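Local coordinates for Exo beta-1,2-glucooligosaccharide sophorohydrolase (non-reducing end) (Parabacteroides distasonis ATCC 8503, PDB 5Z06), which hydrolyses linear beta-1,2-glucan and beta-1,2-glucooligosaccharides of four or more units as an exo-type enzyme, releasing sophorose from the non-reducing end, at residues S188-A200 against H204-P211. Residues are numbered along the deposited sequence; the frame is centred on the assembly and turned at random.
Sequences SALNAPVLQEAKA and HIDIKWIP
Gln196 and Ile210 meet on the outer side of a beta hairpin, and their packing illustrates how a beta bulge can put an extra side chain to work. Between the pairs Leu195–Trp209 and Glu197–Lys208 the register slips by one residue, and Gln196 is the one inserted. Its backbone N still donates to Lys208 O (2.8 Å, 164° at the hydrogen), whereas within the bulge Lys208 N returns only a weak bond to Glu197 O, at 3.3 Å. With CG anti to the carbonyl carbon (chi1 -78°) and the chain extended beyond it, Gln196 crosses Ile210 at about a right angle, CG lying 3.4 Å from Ile210 CD1. Its amide end lies beside CD of Lys208, whose own CG, turned anti to the backbone N (chi1 -167°), sends the lysine chain alongside. Replacing Gln196 by an alanine would remove everything past CB, and would probably leave Ile210 CD1 and the Lys208 methylenes without this packing. Val194 CG1 adds a further contact to Ile210 CD1 at 3.9 Å. On the inner face, Leu195 CD1 touches Trp209 CB (3.9 Å) and Ile207 CB, and Pro193 CB comes within 3.5 Å of Trp209 CD1. Tyr220, Ile222 and Val259 of the facing sheet complete this core, in a sandwich whose strand order matches a fibronectin type III domain. The inner face is thus apolar and the outer one mixed: Gln196 packs against Ile210 and Lys208 at the surface, while buried Asp206 bonds to Thr245 and Arg297.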
loop_
_atom_site.group_PDB
_atom_site.type_symbol
_atom_site.label_atom_id
_atom_site.label_comp_id
_atom_site.label_asym_id
_atom_site.label_seq_id
_atom_site.Cartn_x
_atom_site.Cartn_y
_atom_site.Cartn_z
ATOM N N SER A 188 -27.302 9.298 14.719
ATOM C CA SER A 188 -28.244 10.157 15.455
ATOM C C SER A 188 -28.223 11.590 14.877
ATOM O O SER A 188 -29.290 12.171 14.630
ATOM C CB SER A 188 -27.968 10.133 16.967
ATOM O OG SER A 188 -26.583 10.241 17.241
ATOM N N ALA A 189 -27.015 12.123 14.634
ATOM C CA ALA A 189 -26.808 13.445 14.009
ATOM C C ALA A 189 -25.739 13.370 12.914
ATOM O O ALA A 189 -24.719 12.701 13.079
ATOM C CB ALA A 189 -26.401 14.464 15.059
ATOM N N LEU A 190 -25.987 14.069 11.805
ATOM C CA LEU A 190 -25.115 14.057 10.635
ATOM C C LEU A 190 -24.480 15.433 10.457
ATOM O O LEU A 190 -25.015 16.319 9.798
ATOM C CB LEU A 190 -25.909 13.637 9.400
ATOM C CG LEU A 190 -25.117 13.307 8.128
ATOM C CD1 LEU A 190 -24.241 12.074 8.291
ATOM C CD2 LEU A 190 -26.062 13.117 6.954
ATOM N N ASN A 191 -23.313 15.591 11.057
ATOM C CA ASN A 191 -22.632 16.869 11.126
ATOM C C ASN A 191 -21.564 16.951 10.063
ATOM O O ASN A 191 -20.980 15.939 9.667
ATOM C CB ASN A 191 -22.003 17.044 12.508
ATOM C CG ASN A 191 -22.997 16.777 13.621
ATOM O OD1 ASN A 191 -22.754 15.972 14.521
ATOM N ND2 ASN A 191 -24.160 17.397 13.515
ATOM N N ALA A 192 -21.334 18.170 9.592
ATOM C CA ALA A 192 -20.217 18.462 8.731
ATOM C C ALA A 192 -18.936 18.146 9.490
ATOM O O ALA A 192 -18.832 18.443 10.693
ATOM C CB ALA A 192 -20.221 19.932 8.336
ATOM N N PRO A 193 -17.960 17.535 8.802
ATOM C CA PRO A 193 -16.655 17.507 9.416
ATOM C C PRO A 193 -16.094 18.920 9.493
ATOM O O PRO A 193 -16.458 19.780 8.680
ATOM C CB PRO A 193 -15.837 16.649 8.450
ATOM C CG PRO A 193 -16.499 16.824 7.138
ATOM C CD PRO A 193 -17.952 16.945 7.452
ATOM N N VAL A 194 -15.234 19.155 10.473
ATOM C CA VAL A 194 -14.443 20.375 10.504
ATOM C C VAL A 194 -13.379 20.243 9.415
ATOM O O VAL A 194 -12.474 19.437 9.557
ATOM C CB VAL A 194 -13.774 20.609 11.880
ATOM C CG1 VAL A 194 -12.880 21.851 11.854
ATOM C CG2 VAL A 194 -14.837 20.756 12.972
ATOM N N LEU A 195 -13.523 21.005 8.330
ATOM C CA LEU A 195 -12.506 21.111 7.279
ATOM C C LEU A 195 -11.425 22.097 7.700
ATOM O O LEU A 195 -11.682 23.296 7.876
ATOM C CB LEU A 195 -13.156 21.543 5.973
ATOM C CG LEU A 195 -12.393 21.422 4.656
ATOM C CD1 LEU A 195 -11.869 20.014 4.451
ATOM C CD2 LEU A 195 -13.330 21.806 3.521
ATOM N N GLN A 196 -10.213 21.574 7.872
ATOM C CA GLN A 196 -9.155 22.282 8.584
ATOM C C GLN A 196 -8.421 23.194 7.650
ATOM O O GLN A 196 -8.180 24.361 7.970
ATOM C CB GLN A 196 -8.153 21.317 9.204
ATOM C CG GLN A 196 -8.611 20.645 10.491
ATOM C CD GLN A 196 -7.563 19.671 11.024
ATOM O OE1 GLN A 196 -7.201 19.715 12.199
ATOM N NE2 GLN A 196 -7.066 18.789 10.158
ATOM N N GLU A 197 -8.020 22.655 6.508
ATOM C CA GLU A 197 -7.344 23.469 5.520
ATOM C C GLU A 197 -7.243 22.779 4.202
ATOM O O GLU A 197 -7.619 21.599 4.046
ATOM C CB GLU A 197 -5.933 23.878 5.990
ATOM C CG GLU A 197 -5.431 25.260 5.530
ATOM C CD GLU A 197 -6.519 26.313 5.262
ATOM O OE1 GLU A 197 -7.153 26.811 6.223
ATOM O OE2 GLU A 197 -6.739 26.652 4.072
ATOM N N ALA A 198 -6.838 23.603 3.248
ATOM C CA ALA A 198 -6.436 23.218 1.929
ATOM C C ALA A 198 -4.969 23.514 1.924
ATOM O O ALA A 198 -4.536 24.544 2.447
ATOM C CB ALA A 198 -7.128 24.080 0.894
ATOM N N LYS A 199 -4.194 22.617 1.350
ATOM C CA LYS A 199 -2.784 22.839 1.205
ATOM C C LYS A 199 -2.465 22.549 -0.246
ATOM O O LYS A 199 -2.613 21.417 -0.714
ATOM C CB LYS A 199 -2.023 21.963 2.214
ATOM C CG LYS A 199 -0.512 22.038 2.167
ATOM C CD LYS A 199 0.102 23.431 2.154
ATOM C CE LYS A 199 1.618 23.310 2.012
ATOM N NZ LYS A 199 2.235 24.645 1.826
ATOM N N ALA A 200 -2.094 23.592 -0.976
ATOM C CA ALA A 200 -1.784 23.446 -2.383
ATOM C C ALA A 200 -0.337 23.065 -2.534
ATOM O O ALA A 200 0.507 23.391 -1.714
ATOM C CB ALA A 200 -2.074 24.716 -3.158
ATOM N N HIS A 204 -1.703 19.653 -7.199
ATOM C CA HIS A 204 -2.783 19.179 -6.381
ATOM C C HIS A 204 -2.976 20.014 -5.164
ATOM O O HIS A 204 -2.083 20.754 -4.778
ATOM C CB HIS A 204 -2.570 17.726 -5.988
ATOM C CG HIS A 204 -1.695 17.560 -4.806
ATOM N ND1 HIS A 204 -0.329 17.681 -4.881
ATOM C CD2 HIS A 204 -1.992 17.298 -3.511
ATOM C CE1 HIS A 204 0.179 17.499 -3.676
ATOM N NE2 HIS A 204 -0.807 17.268 -2.830
ATOM N N ILE A 205 -4.171 19.871 -4.597
ATOM C CA ILE A 205 -4.530 20.461 -3.343
ATOM C C ILE A 205 -4.968 19.342 -2.429
ATOM O O ILE A 205 -5.784 18.504 -2.793
ATOM C CB ILE A 205 -5.650 21.499 -3.482
ATOM C CG1 ILE A 205 -5.195 22.578 -4.458
ATOM C CG2 ILE A 205 -5.997 22.069 -2.101
ATOM C CD1 ILE A 205 -6.249 23.593 -4.823
ATOM N N ASP A 206 -4.402 19.344 -1.241
ATOM C CA ASP A 206 -4.780 18.414 -0.205
ATOM C C ASP A 206 -5.717 19.108 0.726
ATOM O O ASP A 206 -5.393 20.183 1.233
ATOM C CB ASP A 206 -3.544 17.977 0.577
ATOM C CG ASP A 206 -2.737 16.957 -0.163
ATOM O OD1 ASP A 206 -3.372 16.082 -0.786
ATOM O OD2 ASP A 206 -1.484 17.017 -0.099
ATOM N N ILE A 207 -6.865 18.492 0.970
ATOM C CA ILE A 207 -7.727 18.943 2.038
ATOM C C ILE A 207 -7.768 17.877 3.108
ATOM O O ILE A 207 -7.539 16.703 2.840
ATOM C CB ILE A 207 -9.135 19.378 1.553
ATOM C CG1 ILE A 207 -9.971 18.195 1.077
ATOM C CG2 ILE A 207 -8.992 20.459 0.478
ATOM C CD1 ILE A 207 -11.369 18.565 0.582
ATOM N N LYS A 208 -8.039 18.327 4.323
ATOM C CA LYS A 208 -8.076 17.493 5.494
ATOM C C LYS A 208 -9.169 18.022 6.401
ATOM O O LYS A 208 -9.378 19.250 6.515
ATOM C CB LYS A 208 -6.738 17.550 6.248
ATOM C CG LYS A 208 -6.602 16.450 7.311
ATOM C CD LYS A 208 -5.469 16.685 8.307
ATOM C CE LYS A 208 -5.404 15.573 9.359
ATOM N NZ LYS A 208 -6.596 15.480 10.249
ATOM N N TRP A 209 -9.839 17.090 7.060
ATOM C CA TRP A 209 -10.922 17.413 7.949
ATOM C C TRP A 209 -10.873 16.518 9.199
ATOM O O TRP A 209 -10.133 15.528 9.226
ATOM C CB TRP A 209 -12.250 17.291 7.196
ATOM C CG TRP A 209 -12.516 15.918 6.631
ATOM C CD1 TRP A 209 -13.008 14.856 7.309
ATOM C CD2 TRP A 209 -12.280 15.459 5.287
ATOM N NE1 TRP A 209 -13.126 13.766 6.477
ATOM C CE2 TRP A 209 -12.681 14.104 5.233
ATOM C CE3 TRP A 209 -11.788 16.062 4.124
ATOM C CZ2 TRP A 209 -12.589 13.330 4.063
ATOM C CZ3 TRP A 209 -11.708 15.297 2.955
ATOM C CH2 TRP A 209 -12.099 13.946 2.938
ATOM N N ILE A 210 -11.615 16.910 10.237
ATOM C CA ILE A 210 -11.758 16.130 11.474
ATOM C C ILE A 210 -13.231 15.792 11.559
ATOM O O ILE A 210 -14.055 16.687 11.401
ATOM C CB ILE A 210 -11.409 16.929 12.748
ATOM C CG1 ILE A 210 -10.091 17.708 12.602
ATOM C CG2 ILE A 210 -11.335 16.007 13.960
ATOM C CD1 ILE A 210 -10.250 19.157 13.020
ATOM N N PRO A 211 -13.572 14.510 11.794
ATOM C CA PRO A 211 -14.978 14.095 11.934
ATOM C C PRO A 211 -15.769 14.821 13.045
ATOM O O PRO A 211 -15.188 15.214 14.054
ATOM C CB PRO A 211 -14.873 12.595 12.243
ATOM C CG PRO A 211 -13.575 12.168 11.667
ATOM C CD PRO A 211 -12.657 13.353 11.716
#